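Local atomic coordinates of oxidoreductase, 2OG-Fe(II) oxygenase family (Burkholderia pseudomallei, PDB entry 6N1F), a protein that binds an iron ion and probably acts as an oxidoreductase of the iron-dependent 2OG-Fe(II) oxygenase family. Residues P162-S167 / V223-R228; M94-G99 / G231-A236; V90-V95 / I138-I143; V46-L51 / I201-A206. One frame throughout, in Å; residues are numbered along the deposited sequence. Where two conformers were deposited one is given.

Contact 1 (P162-S167 / V223-R228); sequences PDYEFS and VYFYSR
Two aromatic residues meet on the iron-facing side of this antiparallel strand pair. Phe225 sets its CB squarely over the middle of the Tyr164 ring, a CH-pi contact 3.7 Å from CB to the ring centroid. The two rings are nearly parallel, at 19°, but slid so far apart that they hardly overlap. With chi1 at -71°, CG of Tyr164 lies anti to the carbonyl carbon, which brings the broad ring across to Phe225, while its hydroxyl reaches Asp96.

The backbone bonds form a classic beta bulge, in which Glu165 and Phe166 both face Tyr226. Glu165 N donates to Tyr226 O at 2.9 Å, and Phe166 N adds a weak, longer bond to the same oxygen. Tyr226 N returns a nearly straight bond to Phe166 O, also 2.9 Å.

Polar side chains secure the outer end of the contact. The small Ser227 packs close to the backbone of Asp163, and its OG donates to Asp163 O at 2.8 Å from above the carbonyl plane. Arg228 NE forms a salt bridge with Glu165 OE1 at 2.7 Å, the carboxylate oxygen lying near the guanidinium plane although the two flat groups are turned 56° apart. A water donates to Glu165 OE1 and Asp163 O and accepts from Arg228 N, while Glu165 OE2 is taken by Tyr136.

The chemistry is thus divided: charge and water hold the outer end, whereas an aromatic surface faces inward, with the Phe225 side chain about 5 Å from the bound iron, close enough to line the metal site without offering it a ligand atom.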
loop_
_atom_site.group_PDB
_atom_site.type_symbol
_atom_site.label_atom_id
_atom_site.label_comp_id
_atom_site.label_asym_id
_atom_site.label_seq_id
_atom_site.Cartn_x
_atom_site.Cartn_y
_atom_site.Cartn_z
ATOM N N PRO A 162 1.749 15.776 -3.163
ATOM C CA PRO A 162 2.688 15.678 -4.292
ATOM C C PRO A 162 4.042 15.101 -3.928
ATOM O O PRO A 162 4.847 14.864 -4.833
ATOM C CB PRO A 162 2.828 17.136 -4.748
ATOM C CG PRO A 162 2.584 17.921 -3.506
ATOM C CD PRO A 162 1.495 17.176 -2.785
ATOM N N ASP A 163 4.324 14.873 -2.648
ATOM C CA ASP A 163 5.617 14.357 -2.217
ATOM C C ASP A 163 5.602 12.859 -1.938
ATOM O O ASP A 163 6.634 12.308 -1.552
ATOM C CB ASP A 163 6.100 15.114 -0.972
ATOM C CG ASP A 163 6.282 16.597 -1.226
ATOM O OD1 ASP A 163 6.967 16.962 -2.206
ATOM O OD2 ASP A 163 5.725 17.409 -0.456
ATOM N N TYR A 164 4.471 12.182 -2.117
ATOM C CA TYR A 164 4.464 10.729 -1.992
ATOM C C TYR A 164 5.262 10.122 -3.138
ATOM O O TYR A 164 4.956 10.372 -4.307
ATOM C CB TYR A 164 3.040 10.191 -2.021
ATOM C CG TYR A 164 2.194 10.463 -0.809
ATOM C CD1 TYR A 164 2.748 10.911 0.372
ATOM C CD2 TYR A 164 0.827 10.250 -0.855
ATOM C CE1 TYR A 164 1.953 11.147 1.477
ATOM C CE2 TYR A 164 0.033 10.475 0.234
ATOM C CZ TYR A 164 0.590 10.924 1.394
ATOM O OH TYR A 164 -0.232 11.141 2.471
ATOM N N GLU A 165 6.277 9.317 -2.816
ATOM C CA GLU A 165 7.079 8.658 -3.844
ATOM C C GLU A 165 6.698 7.205 -4.058
ATOM O O GLU A 165 6.767 6.702 -5.182
ATOM C CB GLU A 165 8.557 8.703 -3.486
ATOM C CG GLU A 165 9.259 9.972 -3.816
ATOM C CD GLU A 165 10.730 9.840 -3.542
ATOM O OE1 GLU A 165 11.271 10.685 -2.803
ATOM O OE2 GLU A 165 11.330 8.863 -4.045
ATOM N N PHE A 166 6.349 6.500 -2.998
ATOM C CA PHE A 166 6.034 5.092 -3.114
ATOM C C PHE A 166 4.855 4.794 -2.225
ATOM O O PHE A 166 4.602 5.482 -1.234
ATOM C CB PHE A 166 7.204 4.182 -2.730
ATOM C CG PHE A 166 8.400 4.328 -3.615
ATOM C CD1 PHE A 166 8.431 3.733 -4.870
ATOM C CD2 PHE A 166 9.497 5.061 -3.193
ATOM C CE1 PHE A 166 9.544 3.871 -5.686
ATOM C CE2 PHE A 166 10.609 5.202 -4.000
ATOM C CZ PHE A 166 10.632 4.610 -5.250
ATOM N N SER A 167 4.140 3.759 -2.607
ATOM C CA SER A 167 3.022 3.229 -1.867
ATOM C C SER A 167 3.317 1.765 -1.578
ATOM O O SER A 167 3.918 1.076 -2.405
ATOM C CB SER A 167 1.728 3.389 -2.689
ATOM O OG SER A 167 0.654 2.736 -2.058
ATOM N N VAL A 223 -2.462 -0.100 3.709
ATOM C CA VAL A 223 -1.911 0.789 2.696
ATOM C C VAL A 223 -1.117 1.882 3.402
ATOM O O VAL A 223 -1.606 2.483 4.362
ATOM C CB VAL A 223 -3.027 1.393 1.821
ATOM C CG1 VAL A 223 -2.455 2.405 0.860
ATOM C CG2 VAL A 223 -3.759 0.303 1.065
ATOM N N TYR A 224 0.101 2.142 2.939
ATOM C CA TYR A 224 0.830 3.280 3.488
ATOM C C TYR A 224 1.706 3.918 2.425
ATOM O O TYR A 224 1.990 3.327 1.381
ATOM C CB TYR A 224 1.666 2.922 4.730
ATOM C CG TYR A 224 2.651 1.759 4.668
ATOM C CD1 TYR A 224 4.026 1.982 4.722
ATOM C CD2 TYR A 224 2.207 0.441 4.648
ATOM C CE1 TYR A 224 4.936 0.918 4.714
ATOM C CE2 TYR A 224 3.109 -0.630 4.636
ATOM C CZ TYR A 224 4.462 -0.387 4.668
ATOM O OH TYR A 224 5.327 -1.456 4.648
ATOM N N PHE A 225 2.154 5.138 2.727
ATOM C CA PHE A 225 2.777 6.017 1.751
ATOM C C PHE A 225 4.098 6.549 2.287
ATOM O O PHE A 225 4.191 6.960 3.446
ATOM C CB PHE A 225 1.825 7.166 1.398
ATOM C CG PHE A 225 0.509 6.695 0.821
ATOM C CD1 PHE A 225 0.339 6.584 -0.546
ATOM C CD2 PHE A 225 -0.537 6.333 1.653
ATOM C CE1 PHE A 225 -0.854 6.143 -1.077
ATOM C CE2 PHE A 225 -1.730 5.890 1.133
ATOM C CZ PHE A 225 -1.892 5.797 -0.234
ATOM N N TYR A 226 5.113 6.533 1.431
ATOM C CA TYR A 226 6.473 6.921 1.774
ATOM C C TYR A 226 6.838 8.223 1.068
ATOM O O TYR A 226 6.571 8.392 -0.127
ATOM C CB TYR A 226 7.476 5.835 1.358
ATOM C CG TYR A 226 7.750 4.721 2.339
ATOM C CD1 TYR A 226 8.440 4.961 3.518
ATOM C CD2 TYR A 226 7.368 3.414 2.064
ATOM C CE1 TYR A 226 8.733 3.940 4.410
ATOM C CE2 TYR A 226 7.653 2.380 2.962
ATOM C CZ TYR A 226 8.333 2.655 4.128
ATOM O OH TYR A 226 8.620 1.656 5.028
ATOM N N SER A 227 7.457 9.133 1.813
ATOM C CA SER A 227 7.988 10.379 1.283
ATOM C C SER A 227 9.319 10.664 1.968
ATOM O O SER A 227 9.535 10.258 3.110
ATOM C CB SER A 227 7.016 11.546 1.514
ATOM O OG SER A 227 7.556 12.789 1.076
ATOM N N ARG A 228 10.217 11.354 1.259
ATOM C CA ARG A 228 11.405 11.903 1.905
ATOM C C ARG A 228 11.112 13.209 2.627
ATOM O O ARG A 228 11.943 13.671 3.411
ATOM C CB ARG A 228 12.521 12.133 0.886
ATOM C CG ARG A 228 13.017 10.890 0.186
ATOM C CD ARG A 228 13.974 11.265 -0.929
ATOM N NE ARG A 228 13.343 12.165 -1.893
ATOM C CZ ARG A 228 13.632 13.458 -2.032
ATOM N NH1 ARG A 228 14.572 14.033 -1.287
ATOM N NH2 ARG A 228 12.986 14.177 -2.936
HETATM O O HOH W 1 9.681 12.316 -1.145
#

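Contact 2 (M94-G99 / G231-A236); sequences MVDRAG and GANRRA
The loop after strand 94-95 runs against the irregular tail 231-236, Gly99 lying 4.8 Å from Asn233 between CA atoms, and Gly99 N gives a weak hydrogen bond to Asn233 O. An Asx turn shapes the tail: Asn233 OD1 accepts from Arg235 N at 2.8 Å. Asparagine suits the place because the other end of its amide can donate, and ND2 reaches Asp96 O at 3.2 Å, with the oxygen in the amide plane but the donor above the carbonyl plane. These bonds from Asn233 ND2 and Gly99 N tie the C-terminal tail to the loop. A chi1 of -170° turns the amide away from its own backbone N, allowing it to span both segments; ND2 also bonds to Ser160 O.

Asp96 crosses Asn233 at about a right angle, but its carboxylate is spent on others, OD2 taking Arg139, Tyr164 and Asn161. Gly99 has a positive phi of 81°, readily adopted by a residue without a side chain.

Arg235, bent at chi2 and chi3, folds back over Ala98 and gives NE to Ser160 O. The small methyl of Ala98 can come close, its CB lying over the centre of the Arg235 guanidinium, 3.4 Å from CZ.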
loop_
_atom_site.group_PDB
_atom_site.type_symbol
_atom_site.label_atom_id
_atom_site.label_comp_id
_atom_site.label_asym_id
_atom_site.label_seq_id
_atom_site.Cartn_x
_atom_site.Cartn_y
_atom_site.Cartn_z
HETATM N N MSE A 94 -2.503 6.471 10.412
HETATM C CA MSE A 94 -1.872 7.770 10.295
HETATM C C MSE A 94 -2.538 8.625 9.217
HETATM O O MSE A 94 -2.782 8.130 8.114
HETATM C CB MSE A 94 -0.409 7.579 9.975
HETATM C CG MSE A 94 0.308 8.824 9.626
HETATM SE SE MSE A 94 2.151 8.523 10.107
HETATM C CE MSE A 94 2.033 8.846 12.014
ATOM N N VAL A 95 -2.821 9.896 9.528
ATOM C CA VAL A 95 -3.473 10.810 8.597
ATOM C C VAL A 95 -2.465 11.857 8.134
ATOM O O VAL A 95 -1.479 12.153 8.813
ATOM C CB VAL A 95 -4.713 11.490 9.218
ATOM C CG1 VAL A 95 -5.711 10.460 9.716
ATOM C CG2 VAL A 95 -4.305 12.422 10.339
ATOM N N ASP A 96 -2.740 12.449 6.961
ATOM C CA ASP A 96 -1.812 13.368 6.296
ATOM C C ASP A 96 -2.600 14.437 5.526
ATOM O O ASP A 96 -2.583 14.504 4.296
ATOM C CB ASP A 96 -0.865 12.602 5.369
ATOM C CG ASP A 96 0.239 13.475 4.812
ATOM O OD1 ASP A 96 0.467 14.563 5.375
ATOM O OD2 ASP A 96 0.870 13.078 3.809
ATOM N N ARG A 97 -3.275 15.322 6.262
ATOM C CA ARG A 97 -4.201 16.276 5.659
ATOM C C ARG A 97 -3.484 17.400 4.916
ATOM O O ARG A 97 -2.366 17.797 5.263
ATOM C CB ARG A 97 -5.108 16.889 6.722
ATOM C CG ARG A 97 -5.978 15.882 7.420
ATOM C CD ARG A 97 -6.969 16.562 8.326
ATOM N NE ARG A 97 -7.400 15.648 9.375
ATOM C CZ ARG A 97 -6.815 15.552 10.563
ATOM N NH1 ARG A 97 -5.775 16.323 10.859
ATOM N NH2 ARG A 97 -7.270 14.688 11.459
ATOM N N ALA A 98 -4.169 17.935 3.898
ATOM C CA ALA A 98 -3.616 19.000 3.068
ATOM C C ALA A 98 -3.180 20.178 3.922
ATOM O O ALA A 98 -3.942 20.676 4.755
ATOM C CB ALA A 98 -4.646 19.456 2.031
ATOM N N GLY A 99 -1.943 20.616 3.717
ATOM C CA GLY A 99 -1.377 21.696 4.495
ATOM C C GLY A 99 -0.847 21.301 5.855
ATOM O O GLY A 99 -0.323 22.166 6.570
ATOM N N GLY A 231 7.924 17.457 6.356
ATOM C CA GLY A 231 7.219 18.678 6.667
ATOM C C GLY A 231 5.752 18.579 6.281
ATOM O O GLY A 231 5.205 17.506 6.017
ATOM N N ALA A 232 5.108 19.739 6.237
ATOM C CA ALA A 232 3.680 19.760 5.973
ATOM C C ALA A 232 3.379 19.328 4.540
ATOM O O ALA A 232 4.195 19.493 3.625
ATOM C CB ALA A 232 3.103 21.148 6.236
ATOM N N ASN A 233 2.193 18.751 4.359
ATOM C CA ASN A 233 1.700 18.363 3.043
ATOM C C ASN A 233 1.586 19.591 2.149
ATOM O O ASN A 233 0.749 20.466 2.394
ATOM C CB ASN A 233 0.347 17.658 3.178
ATOM C CG ASN A 233 -0.108 17.005 1.889
ATOM O OD1 ASN A 233 0.229 17.459 0.796
ATOM N ND2 ASN A 233 -0.888 15.934 2.010
ATOM N N ARG A 234 2.415 19.667 1.110
ATOM C CA ARG A 234 2.343 20.857 0.265
ATOM C C ARG A 234 1.102 20.890 -0.632
ATOM O O ARG A 234 1.011 21.799 -1.472
ATOM C CB ARG A 234 3.604 20.987 -0.592
ATOM C CG ARG A 234 4.844 21.405 0.186
ATOM C CD ARG A 234 5.898 22.060 -0.714
ATOM N NE ARG A 234 6.047 21.393 -2.005
ATOM C CZ ARG A 234 6.535 20.168 -2.158
ATOM N NH1 ARG A 234 6.905 19.471 -1.100
ATOM N NH2 ARG A 234 6.642 19.631 -3.365
ATOM N N ARG A 235 0.151 19.966 -0.523
ATOM C CA ARG A 235 -1.117 20.138 -1.219
ATOM C C ARG A 235 -1.931 21.217 -0.517
ATOM O O ARG A 235 -2.149 21.153 0.697
ATOM C CB ARG A 235 -1.892 18.827 -1.264
ATOM C CG ARG A 235 -2.963 18.777 -2.348
ATOM C CD ARG A 235 -4.326 18.490 -1.754
ATOM N NE ARG A 235 -4.266 17.406 -0.778
ATOM C CZ ARG A 235 -5.330 16.892 -0.170
ATOM N NH1 ARG A 235 -6.539 17.367 -0.444
ATOM N NH2 ARG A 235 -5.185 15.905 0.708
ATOM N N ALA A 236 -2.368 22.214 -1.281
ATOM C CA ALA A 236 -3.077 23.345 -0.701
ATOM C C ALA A 236 -4.370 22.894 -0.034
ATOM O O ALA A 236 -5.142 22.115 -0.602
ATOM C CB ALA A 236 -3.373 24.385 -1.782
#

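Contact 3 (V90-V95 / I138-I143); sequences VRRIMV and IRRCQI
Ile93 and Cys141 form the apolar centre, the CD1 methyl of Ile93 resting 3.8 Å from Cys141 SG while CG2 touches the same sulfur. CD1 also meets CG1 of Ile143, 3.9 Å away, the two isoleucines lying across one another. These branched and small side chains fill the space toward helix 109-117, whose Ser110 and Leu117 pack on Ile93 and Cys141. Met94, present as selenomethionine, extends the patch: its CB lies against CB of Cys141. The bent chain then brings SE of Met94 past the backbone, 3.3 Å from Ile138 O.

Around this centre the backbones are paired. Arg91 and Ile143 exchange two hydrogen bonds, and Met94 and Cys141 do likewise. Cys141 O is gripped twice, by Ile93 N at 2.9 Å and by Met94 N at 2.9 Å, the latter on a lone pair in the carbonyl plane.

The other face is polar. Gln142 has CG between its backbone N and carbonyl carbon (chi1 69°), which sends the amide alongside Arg92. Its OE1 is held side-on by Arg140, through NE and through NH2 at 3.0 Å, both from one face of the amide plane. A water linking OE1 to Met94 O adds a further donor. Val90 CG1 lies against Gln142 NE2, which bonds to Asn144. The Arg92 and Arg140 guanidinium groups come near each other, but Glu75 pairs with Arg92 and probably eases the charge.

Ile93 and Met94 opposite Cys141 make a classic beta bulge, here at the corner where strand 88-92 leaves the large antiparallel sheet of the oxygenase core and the chain enters strand 94-95.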
loop_
_atom_site.group_PDB
_atom_site.type_symbol
_atom_site.label_atom_id
_atom_site.label_comp_id
_atom_site.label_asym_id
_atom_site.label_seq_id
_atom_site.Cartn_x
_atom_site.Cartn_y
_atom_site.Cartn_z
ATOM N N VAL A 90 -12.831 2.120 6.441
ATOM C CA VAL A 90 -11.436 2.519 6.595
ATOM C C VAL A 90 -11.110 2.629 8.082
ATOM O O VAL A 90 -11.864 3.245 8.846
ATOM C CB VAL A 90 -11.161 3.846 5.859
ATOM C CG1 VAL A 90 -9.747 4.330 6.107
ATOM C CG2 VAL A 90 -11.381 3.660 4.361
ATOM N N ARG A 91 -9.994 2.020 8.485
ATOM C CA ARG A 91 -9.451 2.129 9.839
ATOM C C ARG A 91 -8.142 2.897 9.760
ATOM O O ARG A 91 -7.129 2.359 9.306
ATOM C CB ARG A 91 -9.238 0.749 10.452
ATOM C CG ARG A 91 -10.491 0.159 11.022
ATOM C CD ARG A 91 -10.432 -1.350 11.046
ATOM N NE ARG A 91 -11.446 -1.903 11.938
ATOM C CZ ARG A 91 -11.718 -3.197 12.049
ATOM N NH1 ARG A 91 -11.055 -4.072 11.318
ATOM N NH2 ARG A 91 -12.651 -3.615 12.896
ATOM N N ARG A 92 -8.159 4.149 10.191
ATOM C CA ARG A 92 -6.995 5.000 10.023
ATOM C C ARG A 92 -5.945 4.720 11.093
ATOM O O ARG A 92 -6.259 4.490 12.263
ATOM C CB ARG A 92 -7.410 6.468 10.053
ATOM C CG ARG A 92 -8.496 6.770 9.071
ATOM C CD ARG A 92 -8.575 8.239 8.736
ATOM N NE ARG A 92 -9.708 8.482 7.848
ATOM C CZ ARG A 92 -9.684 8.267 6.537
ATOM N NH1 ARG A 92 -8.577 7.817 5.959
ATOM N NH2 ARG A 92 -10.762 8.505 5.808
ATOM N N ILE A 93 -4.694 4.699 10.661
ATOM C CA ILE A 93 -3.543 4.594 11.541
ATOM C C ILE A 93 -2.769 5.905 11.579
ATOM O O ILE A 93 -2.438 6.420 12.649
ATOM C CB ILE A 93 -2.638 3.423 11.100
ATOM C CG1 ILE A 93 -3.286 2.085 11.485
ATOM C CG2 ILE A 93 -1.248 3.555 11.709
ATOM C CD1 ILE A 93 -3.157 0.962 10.425
HETATM N N MSE A 94 -2.503 6.471 10.412
HETATM C CA MSE A 94 -1.872 7.770 10.295
HETATM C C MSE A 94 -2.538 8.625 9.217
HETATM O O MSE A 94 -2.782 8.130 8.114
HETATM C CB MSE A 94 -0.409 7.579 9.975
HETATM C CG MSE A 94 0.308 8.824 9.626
HETATM SE SE MSE A 94 2.151 8.523 10.107
HETATM C CE MSE A 94 2.033 8.846 12.014
ATOM N N VAL A 95 -2.821 9.896 9.528
ATOM C CA VAL A 95 -3.473 10.810 8.597
ATOM C C VAL A 95 -2.465 11.857 8.134
ATOM O O VAL A 95 -1.479 12.153 8.813
ATOM C CB VAL A 95 -4.713 11.490 9.218
ATOM C CG1 VAL A 95 -5.711 10.460 9.716
ATOM C CG2 VAL A 95 -4.305 12.422 10.339
ATOM N N ILE A 138 7.079 7.329 6.741
ATOM C CA ILE A 138 5.715 6.865 6.499
ATOM C C ILE A 138 4.779 8.023 6.846
ATOM O O ILE A 138 4.641 8.388 8.013
ATOM C CB ILE A 138 5.391 5.610 7.321
ATOM C CG1 ILE A 138 6.285 4.437 6.903
ATOM C CG2 ILE A 138 3.931 5.225 7.169
ATOM C CD1 ILE A 138 6.173 3.205 7.808
ATOM N N ARG A 139 4.134 8.605 5.830
ATOM C CA ARG A 139 3.304 9.784 6.046
ATOM C C ARG A 139 1.832 9.462 6.249
ATOM O O ARG A 139 1.115 10.254 6.866
ATOM C CB ARG A 139 3.428 10.747 4.862
ATOM C CG ARG A 139 4.702 11.581 4.842
ATOM C CD ARG A 139 4.616 12.661 3.772
ATOM N NE ARG A 139 3.684 13.729 4.115
ATOM C CZ ARG A 139 4.044 14.871 4.699
ATOM N NH1 ARG A 139 5.317 15.088 5.010
ATOM N NH2 ARG A 139 3.136 15.799 4.970
ATOM N N ARG A 140 1.351 8.347 5.715
ATOM C CA ARG A 140 -0.062 8.022 5.768
ATOM C C ARG A 140 -0.170 6.512 5.808
ATOM O O ARG A 140 0.650 5.819 5.212
ATOM C CB ARG A 140 -0.819 8.612 4.561
ATOM C CG ARG A 140 -2.246 8.138 4.420
ATOM C CD ARG A 140 -3.004 8.926 3.369
ATOM N NE ARG A 140 -4.356 8.409 3.194
ATOM C CZ ARG A 140 -5.345 9.080 2.609
ATOM N NH1 ARG A 140 -5.131 10.305 2.149
ATOM N NH2 ARG A 140 -6.550 8.530 2.493
ATOM N N CYS A 141 -1.173 6.008 6.524
ATOM C CA CYS A 141 -1.306 4.575 6.744
ATOM C C CYS A 141 -2.723 4.265 7.201
ATOM O O CYS A 141 -3.225 4.903 8.131
ATOM C CB CYS A 141 -0.288 4.101 7.783
ATOM S SG CYS A 141 -0.390 2.342 8.173
ATOM N N GLN A 142 -3.368 3.296 6.552
ATOM C CA GLN A 142 -4.739 2.941 6.898
ATOM C C GLN A 142 -5.054 1.536 6.393
ATOM O O GLN A 142 -4.388 1.005 5.499
ATOM C CB GLN A 142 -5.739 3.957 6.324
ATOM C CG GLN A 142 -5.843 3.896 4.793
ATOM C CD GLN A 142 -6.545 5.082 4.202
ATOM O OE1 GLN A 142 -6.161 6.226 4.446
ATOM N NE2 GLN A 142 -7.593 4.823 3.410
ATOM N N ILE A 143 -6.083 0.938 6.994
ATOM C CA ILE A 143 -6.625 -0.349 6.572
ATOM C C ILE A 143 -7.888 -0.067 5.766
ATOM O O ILE A 143 -8.804 0.602 6.264
ATOM C CB ILE A 143 -6.947 -1.256 7.772
ATOM C CG1 ILE A 143 -5.771 -1.360 8.744
ATOM C CG2 ILE A 143 -7.309 -2.637 7.296
ATOM C CD1 ILE A 143 -4.727 -2.309 8.294
HETATM O O HOH W 2 -5.288 7.766 6.551
#

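Contact 4 (V46-L51 / I201-A206); sequences VGTVML and IVTSCA
Gly47 O receives Ser204 N in a nearly straight hydrogen bond of 2.9 Å, the donor lying close to the line of the carbonyl bond. The same oxygen has CA of Thr203 beside it in a CA-H...O contact. Gly47 is where the chain leaves helical geometry after helix 36-45, with a positive phi of 101°; with no CB to meet the preceding carbonyl oxygen, glycine fits the sharp change from helix to strand.

Next along the strands, Thr48 and Thr203 stand side by side as a non-hydrogen-bonded pair, with OG1 of Thr48 3.0 Å from OG1 of Thr203. Chi1 of 179° places the Thr203 hydroxyl opposite its own backbone N, on the flank of Thr48. Each threonine is also beta-branched, which suits an extended backbone, and CG2 of Thr48 lies 3.8 Å from CG2 of Ile201.

Strand 48-51 is the outermost strand on this side of the large antiparallel sheet, one wall of the double-stranded beta-helix known for this oxygenase family. Val49 and Val202 form a hydrogen-bonded pair in which Val49 N meets Val202 O at 2.9 Å and Val202 N returns the bond to Val49 O.

Apolar side chains occupy both faces. On the one with the threonines, Met50, a selenomethionine, lies across Ile201, its CG 4.0 Å from CG1 of Ile201, and Phe193 from strand 191-193 packs on both. On the other, Val49 CG1 rests 4.0 Å from Val202 CB, the two compact valines pointing the same way. Leu51 reaches further, bringing CD1 to CG2 of Val202, and these two side chains touch helix 120-130 through Phe125, Met129, Phe126 and Phe130.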
loop_
_atom_site.group_PDB
_atom_site.type_symbol
_atom_site.label_atom_id
_atom_site.label_comp_id
_atom_site.label_asym_id
_atom_site.label_seq_id
_atom_site.Cartn_x
_atom_site.Cartn_y
_atom_site.Cartn_z
ATOM N N VAL A 46 9.307 -1.486 -14.370
ATOM C CA VAL A 46 7.861 -1.609 -14.500
ATOM C C VAL A 46 7.147 -0.502 -13.733
ATOM O O VAL A 46 6.144 0.046 -14.202
ATOM C CB VAL A 46 7.414 -3.006 -14.021
ATOM C CG1 VAL A 46 5.911 -3.089 -13.939
ATOM C CG2 VAL A 46 7.956 -4.083 -14.934
ATOM N N GLY A 47 7.635 -0.157 -12.543
ATOM C CA GLY A 47 6.968 0.815 -11.707
ATOM C C GLY A 47 6.157 0.208 -10.587
ATOM O O GLY A 47 5.672 0.949 -9.726
ATOM N N THR A 48 6.030 -1.118 -10.561
ATOM C CA THR A 48 5.228 -1.848 -9.592
ATOM C C THR A 48 5.823 -3.239 -9.451
ATOM O O THR A 48 6.280 -3.825 -10.431
ATOM C CB THR A 48 3.763 -1.948 -10.042
ATOM O OG1 THR A 48 3.276 -0.638 -10.330
ATOM C CG2 THR A 48 2.900 -2.556 -8.944
ATOM N N VAL A 49 5.831 -3.763 -8.230
ATOM C CA VAL A 49 6.279 -5.125 -7.983
ATOM C C VAL A 49 5.429 -5.712 -6.863
ATOM O O VAL A 49 5.045 -5.002 -5.927
ATOM C CB VAL A 49 7.784 -5.150 -7.657
ATOM C CG1 VAL A 49 8.064 -4.408 -6.343
ATOM C CG2 VAL A 49 8.282 -6.563 -7.598
HETATM N N MSE A 50 5.104 -6.999 -6.984
HETATM C CA MSE A 50 4.363 -7.746 -5.955
HETATM C C MSE A 50 5.278 -8.776 -5.311
HETATM O O MSE A 50 5.852 -9.629 -5.993
HETATM C CB MSE A 50 3.131 -8.458 -6.547
HETATM C CG MSE A 50 2.304 -9.191 -5.526
HETATM SE SE MSE A 50 0.520 -9.574 -6.243
HETATM C CE MSE A 50 1.019 -10.756 -7.743
ATOM N N LEU A 51 5.407 -8.699 -3.998
ATOM C CA LEU A 51 6.292 -9.624 -3.311
ATOM C C LEU A 51 5.493 -10.809 -2.776
ATOM O O LEU A 51 4.344 -10.638 -2.356
ATOM C CB LEU A 51 7.001 -8.915 -2.161
ATOM C CG LEU A 51 7.572 -7.539 -2.521
ATOM C CD1 LEU A 51 8.038 -6.792 -1.264
ATOM C CD2 LEU A 51 8.701 -7.651 -3.535
ATOM N N ILE A 201 2.427 -5.264 -2.321
ATOM C CA ILE A 201 2.647 -4.543 -3.566
ATOM C C ILE A 201 3.395 -3.261 -3.222
ATOM O O ILE A 201 3.080 -2.597 -2.227
ATOM C CB ILE A 201 1.309 -4.272 -4.298
ATOM C CG1 ILE A 201 0.670 -5.605 -4.713
ATOM C CG2 ILE A 201 1.500 -3.358 -5.545
ATOM C CD1 ILE A 201 -0.797 -5.534 -5.233
ATOM N N VAL A 202 4.440 -2.961 -3.987
ATOM C CA VAL A 202 5.169 -1.705 -3.879
ATOM C C VAL A 202 5.040 -1.024 -5.224
ATOM O O VAL A 202 5.253 -1.656 -6.263
ATOM C CB VAL A 202 6.650 -1.916 -3.513
ATOM C CG1 VAL A 202 7.335 -0.571 -3.325
ATOM C CG2 VAL A 202 6.781 -2.761 -2.248
ATOM N N THR A 203 4.628 0.233 -5.221
ATOM C CA THR A 203 4.398 0.882 -6.500
ATOM C C THR A 203 4.794 2.346 -6.411
ATOM O O THR A 203 4.720 2.962 -5.345
ATOM C CB THR A 203 2.929 0.700 -6.966
ATOM O OG1 THR A 203 2.744 1.377 -8.211
ATOM C CG2 THR A 203 1.947 1.252 -5.960
ATOM N N SER A 204 5.286 2.871 -7.537
ATOM C CA SER A 204 5.615 4.285 -7.649
ATOM C C SER A 204 4.350 5.108 -7.840
ATOM O O SER A 204 3.489 4.764 -8.653
ATOM C CB SER A 204 6.558 4.534 -8.824
ATOM O OG SER A 204 6.760 5.931 -9.010
ATOM N N CYS A 205 4.250 6.206 -7.103
ATOM C CA CYS A 205 3.071 7.066 -7.146
ATOM C C CYS A 205 3.002 7.921 -8.409
ATOM O O CYS A 205 2.119 8.784 -8.514
ATOM C CB CYS A 205 3.030 7.954 -5.897
ATOM S SG CYS A 205 2.994 7.018 -4.334
ATOM N N ALA A 206 3.906 7.698 -9.361
ATOM C CA ALA A 206 3.917 8.424 -10.623
ATOM C C ALA A 206 2.862 7.937 -11.604
ATOM O O ALA A 206 2.597 8.628 -12.590
ATOM C CB ALA A 206 5.294 8.312 -11.283
#

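How the contacts relate
Contacts 4, 1 and 3 follow one another across the large antiparallel sheet. Ser167 N to Thr203 O, 2.9 Å, joins contact 1 to contact 4; Phe225 O to Arg139 N, also 2.9 Å, joins it to contact 3. Contact 2 lies beyond the sheet and shares strand 94-95 with contact 3. It is bound to contact 1 by the salt bridge Asp163 OD2 to Arg234 NH1, 2.5 Å. The iron, held by His155, Asp157 and His209, is about 5 Å from the Phe225 side chain of contact 1, 7 Å from that of Thr203 in contact 4 and 8 Å from that of Arg140 in contact 3, whereas the Arg235 side chain of contact 2 is about 12 Å away.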